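Local coordinates for nitrate regulatory protein (Klebsiella oxytoca, PDB 4AKK), which positively regulates nasFEDCBA operon expression in response to nitrate and nitrite, binding the terminator site in the nasF leader RNA to bring about transcription antitermination, at residues A[59-64]-A[110-115]; A[168-173]-A[184-189]; A[67-72]-A[164-169]. All coordinates share one frame; numbering follows the deposited sequence.

Contact 1: residues A[59-64]-A[110-115]; sequences QGTLAG and YAALEP
Leu62 meets Ala112 and Leu113 through aliphatic carbon alone, and no flat group of the two segments takes part. Their one aromatic ring, that of Tyr110, departs on the far side of its helix to rest on Val132 and Leu135; the ring of Phe109 in helix 92-117 also touches Leu62. Leu62 carries most of the contact. With CG anti to the backbone N (chi1 -180°), its CD1 reaches across to the other helix. There CD1 meets Leu113 CD2 at 3.8 Å and Ala112 CB at 4.0 Å. Leu113 starts out pointing away, but its CG lies beside its own backbone N (chi1 -72°), which brings CD2 back to Leu62, to CD1 and less closely to CD2; the two leucines cross obliquely. Ala112 points toward the other helix, and its CB also comes within 4.1 Å of Leu62 CA. The small methyl thus lets the backbones draw close, with Leu62 CA and Ala112 CA 5.3 Å apart. Thr61 CG2 touches the same methyl more loosely, while Thr61 OG1 is occupied by the carbonyl of Ala57 in its own helix. The segment axes approach to 9.1 Å and run nearly antiparallel, at a signed crossing angle of -157°; helix 110-115 is kinked at the proline nitrogen of Pro115. Helices 56-85 and 92-117 are consecutive in this all-helical fold. Helix 122-134 packs on the 92-117 side, with Ile128 and Val132 against Leu113, and Glu37 of the second subunit packs on Tyr110 and Leu113.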
ATOM      1  N   GLN A  59      12.900  20.667   4.664  1.00 42.45           N
ATOM      2  CA  GLN A  59      12.473  19.272   4.621  1.00 42.96           C
ATOM      3  C   GLN A  59      13.692  18.355   4.506  1.00 41.44           C
ATOM      4  O   GLN A  59      13.816  17.372   5.239  1.00 41.01           O
ATOM      5  CB  GLN A  59      11.495  19.044   3.467  1.00 40.15           C
ATOM      6  CG  GLN A  59      10.202  19.816   3.624  1.00 37.12           C
ATOM      7  CD  GLN A  59       9.399  19.868   2.339  1.00 45.27           C
ATOM      8  OE1 GLN A  59       9.941  19.694   1.246  1.00 42.79           O
ATOM      9  NE2 GLN A  59       8.099  20.102   2.464  1.00 46.52           N
ATOM     10  N   GLY A  60      14.607  18.704   3.611  1.00 35.50           N
ATOM     11  CA  GLY A  60      15.821  17.931   3.426  1.00 35.02           C
ATOM     12  C   GLY A  60      16.697  17.926   4.665  1.00 43.48           C
ATOM     13  O   GLY A  60      17.288  16.904   5.028  1.00 37.74           O
ATOM     14  N   THR A  61      16.782  19.077   5.321  1.00 37.12           N
ATOM     15  CA  THR A  61      17.590  19.204   6.527  1.00 38.83           C
ATOM     16  C   THR A  61      16.998  18.376   7.661  1.00 38.71           C
ATOM     17  O   THR A  61      17.710  17.640   8.341  1.00 38.96           O
ATOM     18  CB  THR A  61      17.696  20.675   6.988  1.00 36.95           C
ATOM     19  OG1 THR A  61      18.252  21.468   5.934  1.00 45.08           O
ATOM     20  CG2 THR A  61      18.584  20.791   8.223  1.00 34.84           C
ATOM     21  N   LEU A  62      15.694  18.516   7.870  1.00 39.21           N
ATOM     22  CA  LEU A  62      15.006  17.755   8.904  1.00 42.06           C
ATOM     23  C   LEU A  62      15.235  16.254   8.717  1.00 39.42           C
ATOM     24  O   LEU A  62      15.527  15.543   9.674  1.00 37.54           O
ATOM     25  CB  LEU A  62      13.508  18.071   8.911  1.00 33.99           C
ATOM     26  CG  LEU A  62      12.726  17.306   9.978  1.00 34.25           C
ATOM     27  CD1 LEU A  62      13.328  17.531  11.366  1.00 35.96           C
ATOM     28  CD2 LEU A  62      11.244  17.685   9.949  1.00 30.32           C
ATOM     29  N   ALA A  63      15.116  15.783   7.478  1.00 36.71           N
ATOM     30  CA  ALA A  63      15.379  14.380   7.177  1.00 38.38           C
ATOM     31  C   ALA A  63      16.805  13.979   7.559  1.00 39.82           C
ATOM     32  O   ALA A  63      17.027  12.907   8.112  1.00 40.03           O
ATOM     33  CB  ALA A  63      15.122  14.097   5.715  1.00 39.42           C
ATOM     34  N   GLY A  64      17.766  14.846   7.262  1.00 31.93           N
ATOM     35  CA  GLY A  64      19.149  14.590   7.601  1.00 34.24           C
ATOM     36  C   GLY A  64      19.415  14.555   9.095  1.00 33.87           C
ATOM     37  O   GLY A  64      20.175  13.713   9.568  1.00 36.43           O
ATOM     38  N   TYR A 110      15.933  19.393  17.257  1.00 38.75           N
ATOM     39  CA  TYR A 110      14.949  20.345  17.774  1.00 36.79           C
ATOM     40  C   TYR A 110      15.025  21.661  16.993  1.00 42.78           C
ATOM     41  O   TYR A 110      14.007  22.315  16.755  1.00 41.61           O
ATOM     42  CB  TYR A 110      15.159  20.589  19.273  1.00 40.47           C
ATOM     43  CG  TYR A 110      14.642  19.481  20.186  1.00 40.71           C
ATOM     44  CD1 TYR A 110      13.413  18.886  19.958  1.00 42.07           C
ATOM     45  CD2 TYR A 110      15.379  19.051  21.286  1.00 42.16           C
ATOM     46  CE1 TYR A 110      12.933  17.888  20.783  1.00 45.59           C
ATOM     47  CE2 TYR A 110      14.904  18.049  22.122  1.00 37.29           C
ATOM     48  CZ  TYR A 110      13.679  17.474  21.863  1.00 47.51           C
ATOM     49  OH  TYR A 110      13.187  16.482  22.678  1.00 54.16           O
ATOM     50  N   ALA A 111      16.237  22.034  16.586  1.00 40.11           N
ATOM     51  CA  ALA A 111      16.443  23.229  15.774  1.00 38.40           C
ATOM     52  C   ALA A 111      15.812  23.065  14.392  1.00 45.87           C
ATOM     53  O   ALA A 111      15.092  23.951  13.917  1.00 45.39           O
ATOM     54  CB  ALA A 111      17.927  23.538  15.647  1.00 37.65           C
ATOM     55  N   ALA A 112      16.080  21.930  13.749  1.00 42.91           N
ATOM     56  CA  ALA A 112      15.519  21.653  12.429  1.00 41.07           C
ATOM     57  C   ALA A 112      13.987  21.602  12.446  1.00 39.14           C
ATOM     58  O   ALA A 112      13.352  21.726  11.400  1.00 45.31           O
ATOM     59  CB  ALA A 112      16.094  20.370  11.852  1.00 39.07           C
ATOM     60  N   LEU A 113      13.391  21.444  13.627  1.00 36.59           N
ATOM     61  CA  LEU A 113      11.922  21.434  13.718  1.00 42.08           C
ATOM     62  C   LEU A 113      11.273  22.825  13.580  1.00 47.16           C
ATOM     63  O   LEU A 113      10.120  22.932  13.157  1.00 43.53           O
ATOM     64  CB  LEU A 113      11.440  20.762  15.012  1.00 40.10           C
ATOM     65  CG  LEU A 113      11.572  19.239  15.130  1.00 38.29           C
ATOM     66  CD1 LEU A 113      11.053  18.780  16.478  1.00 37.95           C
ATOM     67  CD2 LEU A 113      10.830  18.537  14.010  1.00 34.06           C
ATOM     68  N   GLU A 114      12.008  23.881  13.936  1.00 42.92           N
ATOM     69  CA  GLU A 114      11.452  25.242  13.943  1.00 45.94           C
ATOM     70  C   GLU A 114      10.888  25.648  12.582  1.00 41.60           C
ATOM     71  O   GLU A 114       9.738  26.061  12.483  1.00 43.57           O
ATOM     72  CB  GLU A 114      12.496  26.267  14.435  1.00 50.44           C
ATOM     73  CG  GLU A 114      11.927  27.649  14.819  1.00 59.53           C
ATOM     74  CD  GLU A 114      11.854  28.638  13.646  1.00 61.34           C
ATOM     75  OE1 GLU A 114      12.847  28.755  12.892  1.00 56.36           O
ATOM     76  OE2 GLU A 114      10.808  29.315  13.492  1.00 63.24           O
ATOM     77  N   PRO A 115      11.703  25.529  11.523  1.00 42.60           N
ATOM     78  CA  PRO A 115      11.206  25.859  10.189  1.00 47.73           C
ATOM     79  C   PRO A 115      10.087  24.916   9.740  1.00 48.14           C
ATOM     80  O   PRO A 115       9.197  25.350   9.006  1.00 51.12           O
ATOM     81  CB  PRO A 115      12.451  25.692   9.305  1.00 43.18           C
ATOM     82  CG  PRO A 115      13.595  25.829  10.232  1.00 45.26           C
ATOM     83  CD  PRO A 115      13.142  25.222  11.511  1.00 45.30           C
TER

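Contact 2: residues A[168-173]-A[184-189]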
ATOM      1  N   ASN A 168       9.253   7.373  11.535  1.00 29.92           N
ATOM      2  CA  ASN A 168       7.907   7.563  11.004  1.00 35.49           C
ATOM      3  C   ASN A 168       7.651   9.002  10.577  1.00 31.58           C
ATOM      4  O   ASN A 168       6.686   9.281   9.871  1.00 40.24           O
ATOM      5  CB  ASN A 168       6.821   7.134  12.017  1.00 35.29           C
ATOM      6  CG  ASN A 168       6.783   5.628  12.254  1.00 38.83           C
ATOM      7  OD1 ASN A 168       7.348   4.852  11.490  1.00 42.38           O
ATOM      8  ND2 ASN A 168       6.110   5.215  13.330  1.00 39.17           N
ATOM      9  N   ILE A 169       8.497   9.928  11.005  1.00 29.49           N
ATOM     10  CA  ILE A 169       8.336  11.294  10.526  1.00 33.15           C
ATOM     11  C   ILE A 169       8.655  11.376   9.031  1.00 33.71           C
ATOM     12  O   ILE A 169       8.014  12.115   8.299  1.00 36.81           O
ATOM     13  CB  ILE A 169       9.226  12.289  11.275  1.00 29.38           C
ATOM     14  CG1 ILE A 169       8.834  12.368  12.756  1.00 29.92           C
ATOM     15  CG2 ILE A 169       9.155  13.661  10.592  1.00 30.87           C
ATOM     16  CD1 ILE A 169       9.809  13.168  13.603  1.00 30.19           C
ATOM     17  N   VAL A 170       9.636  10.598   8.588  1.00 35.37           N
ATOM     18  CA  VAL A 170      10.196  10.746   7.238  1.00 32.64           C
ATOM     19  C   VAL A 170       9.214  10.562   6.074  1.00 37.15           C
ATOM     20  O   VAL A 170       9.122  11.434   5.211  1.00 38.36           O
ATOM     21  CB  VAL A 170      11.429   9.845   7.029  1.00 35.21           C
ATOM     22  CG1 VAL A 170      11.956   9.991   5.608  1.00 37.64           C
ATOM     23  CG2 VAL A 170      12.515  10.199   8.032  1.00 33.13           C
ATOM     24  N   PRO A 171       8.489   9.432   6.038  1.00 38.33           N
ATOM     25  CA  PRO A 171       7.508   9.221   4.967  1.00 42.85           C
ATOM     26  C   PRO A 171       6.421  10.290   4.988  1.00 38.77           C
ATOM     27  O   PRO A 171       5.877  10.664   3.951  1.00 34.19           O
ATOM     28  CB  PRO A 171       6.892   7.855   5.310  1.00 47.11           C
ATOM     29  CG  PRO A 171       7.861   7.208   6.261  1.00 39.55           C
ATOM     30  CD  PRO A 171       8.482   8.333   7.021  1.00 36.28           C
ATOM     31  N   GLN A 172       6.097  10.773   6.176  1.00 39.67           N
ATOM     32  CA  GLN A 172       5.087  11.810   6.304  1.00 39.23           C
ATOM     33  C   GLN A 172       5.586  13.099   5.664  1.00 41.50           C
ATOM     34  O   GLN A 172       4.802  13.907   5.176  1.00 37.19           O
ATOM     35  CB  GLN A 172       4.767  12.067   7.774  1.00 39.39           C
ATOM     36  CG  GLN A 172       3.434  12.745   7.959  1.00 37.99           C
ATOM     37  CD  GLN A 172       2.307  11.822   7.605  1.00 41.87           C
ATOM     38  OE1 GLN A 172       2.261  10.684   8.080  1.00 47.60           O
ATOM     39  NE2 GLN A 172       1.392  12.290   6.760  1.00 44.84           N
ATOM     40  N   LEU A 173       6.902  13.280   5.678  1.00 39.71           N
ATOM     41  CA  LEU A 173       7.525  14.425   5.026  1.00 44.52           C
ATOM     42  C   LEU A 173       7.124  14.555   3.560  1.00 42.59           C
ATOM     43  O   LEU A 173       7.033  15.666   3.044  1.00 46.33           O
ATOM     44  CB  LEU A 173       9.052  14.355   5.144  1.00 44.39           C
ATOM     45  CG  LEU A 173       9.644  14.870   6.451  1.00 41.52           C
ATOM     46  CD1 LEU A 173      11.155  14.981   6.337  1.00 35.20           C
ATOM     47  CD2 LEU A 173       9.034  16.210   6.802  1.00 42.49           C
ATOM     48  N   GLY A 184      10.898  10.796  -4.596  1.00 36.69           N
ATOM     49  CA  GLY A 184      11.559   9.531  -4.886  1.00 35.82           C
ATOM     50  C   GLY A 184      12.817   9.315  -4.050  1.00 40.96           C
ATOM     51  O   GLY A 184      13.092   8.195  -3.599  1.00 36.15           O
ATOM     52  N   ARG A 185      13.588  10.384  -3.851  1.00 37.86           N
ATOM     53  CA  ARG A 185      14.809  10.322  -3.038  1.00 38.81           C
ATOM     54  C   ARG A 185      14.496  10.125  -1.564  1.00 35.64           C
ATOM     55  O   ARG A 185      15.224   9.427  -0.865  1.00 32.83           O
ATOM     56  CB  ARG A 185      15.656  11.588  -3.193  1.00 35.10           C
ATOM     57  CG  ARG A 185      16.495  11.633  -4.451  1.00 37.72           C
ATOM     58  CD  ARG A 185      17.278  12.939  -4.537  1.00 39.72           C
ATOM     59  NE  ARG A 185      17.894  13.071  -5.849  1.00 47.51           N
ATOM     60  CZ  ARG A 185      19.098  12.600  -6.156  1.00 43.69           C
ATOM     61  NH1 ARG A 185      19.821  11.975  -5.239  1.00 40.31           N
ATOM     62  NH2 ARG A 185      19.573  12.752  -7.383  1.00 46.14           N
ATOM     63  N   MET A 186      13.420  10.751  -1.094  1.00 35.26           N
ATOM     64  CA  MET A 186      13.023  10.614   0.298  1.00 35.95           C
ATOM     65  C   MET A 186      12.615   9.186   0.605  1.00 33.58           C
ATOM     66  O   MET A 186      12.982   8.644   1.641  1.00 32.80           O
ATOM     67  CB  MET A 186      11.900  11.592   0.673  1.00 36.34           C
ATOM     68  CG  MET A 186      12.402  12.989   1.003  1.00 44.45           C
ATOM     69  SD  MET A 186      13.067  13.210   2.679  1.00 36.08           S
ATOM     70  CE  MET A 186      13.660  11.593   3.090  1.00 36.24           C
ATOM     71  N   VAL A 187      11.871   8.566  -0.301  1.00 36.02           N
ATOM     72  CA  VAL A 187      11.449   7.189  -0.082  1.00 36.39           C
ATOM     73  C   VAL A 187      12.630   6.212  -0.133  1.00 28.90           C
ATOM     74  O   VAL A 187      12.719   5.293   0.683  1.00 32.13           O
ATOM     75  CB  VAL A 187      10.338   6.772  -1.066  1.00 35.93           C
ATOM     76  CG1 VAL A 187      10.137   5.255  -1.046  1.00 34.43           C
ATOM     77  CG2 VAL A 187       9.047   7.481  -0.708  1.00 38.91           C
ATOM     78  N   ALA A 188      13.535   6.418  -1.083  1.00 33.46           N
ATOM     79  CA  ALA A 188      14.755   5.615  -1.171  1.00 30.45           C
ATOM     80  C   ALA A 188      15.570   5.711   0.122  1.00 33.54           C
ATOM     81  O   ALA A 188      16.066   4.704   0.630  1.00 32.32           O
ATOM     82  CB  ALA A 188      15.607   6.060  -2.372  1.00 30.82           C
ATOM     83  N   LEU A 189      15.716   6.929   0.642  1.00 31.17           N
ATOM     84  CA  LEU A 189      16.406   7.156   1.904  1.00 34.39           C
ATOM     85  C   LEU A 189      15.698   6.475   3.079  1.00 30.12           C
ATOM     86  O   LEU A 189      16.328   5.762   3.872  1.00 29.98           O
ATOM     87  CB  LEU A 189      16.533   8.661   2.179  1.00 36.89           C
ATOM     88  CG  LEU A 189      17.043   9.040   3.571  1.00 34.65           C
ATOM     89  CD1 LEU A 189      18.472   8.558   3.753  1.00 37.69           C
ATOM     90  CD2 LEU A 189      16.946  10.550   3.808  1.00 39.39           C
TER
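Met186 is bent twice along its chain to meet Val170: CG stands beside the backbone N (chi1 -82°), chi2 bends the chain, and chi3 at 28° bends it again, bringing CE toward the short helix opposite. Val170 answers with CG1, which is anti to its own N (chi1 178°). The two helices, the short, weakly bonded 169-173 and the long 180-212, follow each other through a six-residue loop in the helical NIT region and pack against each other. The side chains cross at about a right angle, and Val170 CG1 and Met186 CE are 3.4 Å apart. The pair is tighter than ordinary van der Waals contact, though whether this reflects real strain or the placing of a flexible methyl is doubtful. Leu173, one turn beyond Val170, supplies the second, looser touch. No hydrogen bond crosses between the segments, and all three touching residues are buried. Within the short helix, Leu173 N bonds to Ile169 O at 3.1 Å and only weakly to Val170 O, in keeping with a weakly bonded helix. Side chains from several directions close the site: Ala63 of helix 56-85 lies against both Met186 and Leu173, Ile66 against Val170, and Leu304 of helix 277-312 against Met186. From the connecting loop, Asn174 and Ile177 also reach Met186, so the methionine is packed by the very chain that links the two helices. The sulfur lies near Leu173, with Leu173 CD1 4.5 Å from Met186 SD.

Contact 3: residues A[67-72]-A[164-169]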
ATOM      1  N   SER A  67      17.955  11.332  10.522  1.00 29.46           N
ATOM      2  CA  SER A  67      18.893  10.265  10.226  1.00 32.80           C
ATOM      3  C   SER A  67      20.060  10.227  11.208  1.00 35.67           C
ATOM      4  O   SER A  67      20.461   9.155  11.667  1.00 27.79           O
ATOM      5  CB  SER A  67      19.437  10.423   8.815  1.00 32.46           C
ATOM      6  OG  SER A  67      20.439   9.456   8.560  1.00 38.15           O
ATOM      7  N   ALA A  68      20.611  11.397  11.513  1.00 33.77           N
ATOM      8  CA  ALA A  68      21.775  11.479  12.389  1.00 33.93           C
ATOM      9  C   ALA A  68      21.411  11.126  13.825  1.00 32.65           C
ATOM     10  O   ALA A  68      22.147  10.411  14.503  1.00 31.88           O
ATOM     11  CB  ALA A  68      22.397  12.874  12.327  1.00 32.48           C
ATOM     12  N   LEU A  69      20.280  11.647  14.287  1.00 29.05           N
ATOM     13  CA  LEU A  69      19.802  11.339  15.628  1.00 32.97           C
ATOM     14  C   LEU A  69      19.535   9.836  15.772  1.00 27.94           C
ATOM     15  O   LEU A  69      19.909   9.225  16.762  1.00 29.12           O
ATOM     16  CB  LEU A  69      18.534  12.138  15.937  1.00 30.72           C
ATOM     17  CG  LEU A  69      17.860  11.881  17.288  1.00 29.80           C
ATOM     18  CD1 LEU A  69      18.819  12.154  18.432  1.00 32.25           C
ATOM     19  CD2 LEU A  69      16.600  12.719  17.433  1.00 29.54           C
ATOM     20  N   VAL A  70      18.899   9.251  14.767  1.00 29.42           N
ATOM     21  CA  VAL A  70      18.587   7.830  14.786  1.00 32.22           C
ATOM     22  C   VAL A  70      19.884   7.042  14.854  1.00 28.58           C
ATOM     23  O   VAL A  70      19.981   6.056  15.575  1.00 32.86           O
ATOM     24  CB  VAL A  70      17.741   7.414  13.550  1.00 29.50           C
ATOM     25  CG1 VAL A  70      17.820   5.902  13.304  1.00 24.96           C
ATOM     26  CG2 VAL A  70      16.292   7.868  13.728  1.00 28.71           C
ATOM     27  N   HIS A  71      20.894   7.493  14.120  1.00 33.08           N
ATOM     28  CA  HIS A  71      22.163   6.786  14.106  1.00 34.69           C
ATOM     29  C   HIS A  71      22.837   6.789  15.488  1.00 33.47           C
ATOM     30  O   HIS A  71      23.296   5.746  15.974  1.00 34.01           O
ATOM     31  CB  HIS A  71      23.112   7.341  13.031  1.00 34.35           C
ATOM     32  CG  HIS A  71      24.432   6.636  12.994  1.00 34.96           C
ATOM     33  ND1 HIS A  71      24.596   5.392  12.422  1.00 33.86           N
ATOM     34  CD2 HIS A  71      25.645   6.984  13.494  1.00 38.89           C
ATOM     35  CE1 HIS A  71      25.853   5.008  12.558  1.00 35.08           C
ATOM     36  NE2 HIS A  71      26.510   5.956  13.206  1.00 33.06           N
ATOM     37  N   MET A  72      22.889   7.957  16.118  1.00 28.73           N
ATOM     38  CA  MET A  72      23.450   8.058  17.460  1.00 32.22           C
ATOM     39  C   MET A  72      22.656   7.208  18.461  1.00 31.32           C
ATOM     40  O   MET A  72      23.237   6.563  19.333  1.00 26.91           O
ATOM     41  CB  MET A  72      23.508   9.518  17.930  1.00 28.81           C
ATOM     42  CG  MET A  72      24.451  10.447  17.127  1.00 42.36           C
ATOM     43  SD  MET A  72      26.023   9.813  16.437  1.00 38.37           S
ATOM     44  CE  MET A  72      26.601   8.593  17.601  1.00 42.37           C
ATOM     45  N   ARG A 164      11.739   4.304  16.164  1.00 27.88           N
ATOM     46  CA  ARG A 164      10.652   4.061  15.220  1.00 27.03           C
ATOM     47  C   ARG A 164       9.760   5.288  14.982  1.00 28.64           C
ATOM     48  O   ARG A 164       9.341   5.556  13.851  1.00 28.62           O
ATOM     49  CB  ARG A 164       9.800   2.880  15.695  1.00 27.62           C
ATOM     50  CG  ARG A 164       8.496   2.697  14.911  1.00 33.11           C
ATOM     51  CD  ARG A 164       7.841   1.370  15.247  1.00 38.85           C
ATOM     52  NE  ARG A 164       7.702   1.202  16.687  1.00 39.40           N
ATOM     53  CZ  ARG A 164       6.630   1.573  17.380  1.00 50.31           C
ATOM     54  NH1 ARG A 164       5.587   2.119  16.757  1.00 46.10           N
ATOM     55  NH2 ARG A 164       6.598   1.382  18.693  1.00 44.70           N
ATOM     56  N   HIS A 165       9.457   6.023  16.045  1.00 31.66           N
ATOM     57  CA  HIS A 165       8.664   7.243  15.910  1.00 33.47           C
ATOM     58  C   HIS A 165       9.420   8.361  15.200  1.00 30.00           C
ATOM     59  O   HIS A 165       8.818   9.184  14.524  1.00 32.90           O
ATOM     60  CB  HIS A 165       8.156   7.711  17.265  1.00 33.51           C
ATOM     61  CG  HIS A 165       7.176   6.767  17.879  1.00 42.16           C
ATOM     62  ND1 HIS A 165       6.033   6.234  17.389  1.00 49.89           N
ATOM     63  CD2 HIS A 165       7.348   6.218  19.132  1.00 36.48           C
ATOM     64  CE1 HIS A 165       5.532   5.396  18.353  1.00 43.59           C
ATOM     65  NE2 HIS A 165       6.341   5.406  19.395  1.00 41.31           N
ATOM     66  N   LEU A 166      10.739   8.373  15.341  1.00 30.28           N
ATOM     67  CA  LEU A 166      11.556   9.360  14.645  1.00 29.90           C
ATOM     68  C   LEU A 166      11.524   9.051  13.164  1.00 30.34           C
ATOM     69  O   LEU A 166      11.309   9.937  12.349  1.00 30.07           O
ATOM     70  CB  LEU A 166      12.996   9.345  15.162  1.00 27.42           C
ATOM     71  CG  LEU A 166      13.179  10.039  16.508  1.00 28.33           C
ATOM     72  CD1 LEU A 166      14.557   9.742  17.077  1.00 29.77           C
ATOM     73  CD2 LEU A 166      12.948  11.547  16.356  1.00 32.43           C
ATOM     74  N   LEU A 167      11.723   7.779  12.834  1.00 29.43           N
ATOM     75  CA  LEU A 167      11.689   7.304  11.458  1.00 33.88           C
ATOM     76  C   LEU A 167      10.341   7.516  10.778  1.00 32.47           C
ATOM     77  O   LEU A 167      10.296   7.805   9.585  1.00 32.58           O
ATOM     78  CB  LEU A 167      12.058   5.817  11.396  1.00 37.28           C
ATOM     79  CG  LEU A 167      13.522   5.471  11.654  1.00 35.68           C
ATOM     80  CD1 LEU A 167      13.756   3.976  11.484  1.00 38.55           C
ATOM     81  CD2 LEU A 167      14.434   6.260  10.733  1.00 36.51           C
ATOM     82  N   ASN A 168       9.253   7.373  11.535  1.00 29.92           N
ATOM     83  CA  ASN A 168       7.907   7.563  11.004  1.00 35.49           C
ATOM     84  C   ASN A 168       7.651   9.002  10.577  1.00 31.58           C
ATOM     85  O   ASN A 168       6.686   9.281   9.871  1.00 40.24           O
ATOM     86  CB  ASN A 168       6.821   7.134  12.017  1.00 35.29           C
ATOM     87  CG  ASN A 168       6.783   5.628  12.254  1.00 38.83           C
ATOM     88  OD1 ASN A 168       7.348   4.852  11.490  1.00 42.38           O
ATOM     89  ND2 ASN A 168       6.110   5.215  13.330  1.00 39.17           N
ATOM     90  N   ILE A 169       8.497   9.928  11.005  1.00 29.49           N
ATOM     91  CA  ILE A 169       8.336  11.294  10.526  1.00 33.15           C
ATOM     92  C   ILE A 169       8.655  11.376   9.031  1.00 33.71           C
ATOM     93  O   ILE A 169       8.014  12.115   8.299  1.00 36.81           O
ATOM     94  CB  ILE A 169       9.226  12.289  11.275  1.00 29.38           C
ATOM     95  CG1 ILE A 169       8.834  12.368  12.756  1.00 29.92           C
ATOM     96  CG2 ILE A 169       9.155  13.661  10.592  1.00 30.87           C
ATOM     97  CD1 ILE A 169       9.809  13.168  13.603  1.00 30.19           C
TER
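Leu69 and Leu166 form the tight part of this contact. Leu69 CD2 sits at the forked end of Leu166, 3.6 Å from its CD1 and 4.0 Å from its CD2, and the two side chains meet at about a right angle. With chi1 at 177°, Leu69 extends its branch toward Leu166. Val70 packs at ordinary distances: its CG2 lies 3.9 Å from Leu166 CB, sliding past in the opposite sense, and 3.9 Å from Leu167 CD2, across which it runs nearly perpendicular. All four residues are buried; the more open flanks are at the partly exposed Arg164, whose side chain sets out away from the other segment, and at Ala68 and Met72. No polar group joins the segments. On the far side of helix 56-85, Ser67 OG is instead bonded to Glu297 and Arg294 of helix 277-312, and His71 to Lys196 of helix 180-212. The leucines continue the core between further helices: Leu166 packs on Phe109 of helix 92-117 and Ala131 of helix 122-134, while Leu167 reaches Met193, Gln194 and Glu197 of helix 180-212.

Overall arrangement
Contacts 1 and 3, with centres about 12 Å apart, share helix 56-85, and their segments alternate along the chain: 59-64, 67-72, 110-115, 164-169. Contact 2 comes later and begins where contact 3 ends, sharing Asn168 and Ile169 at the step from helix 152-167 to helix 169-173; their centres are 11 Å apart. Contacts 1 and 2, 13 Å apart, touch directly, with Leu62 CD2 4.1 Å from Leu173 CD2. One helix thus meets three later parts of the chain, so all three contacts lie close together in the helical NIT nitrate receptor, while Asn168 is hydrogen-bonded to Gln351 of helix 341-358, within the rough range of the ANTAR family.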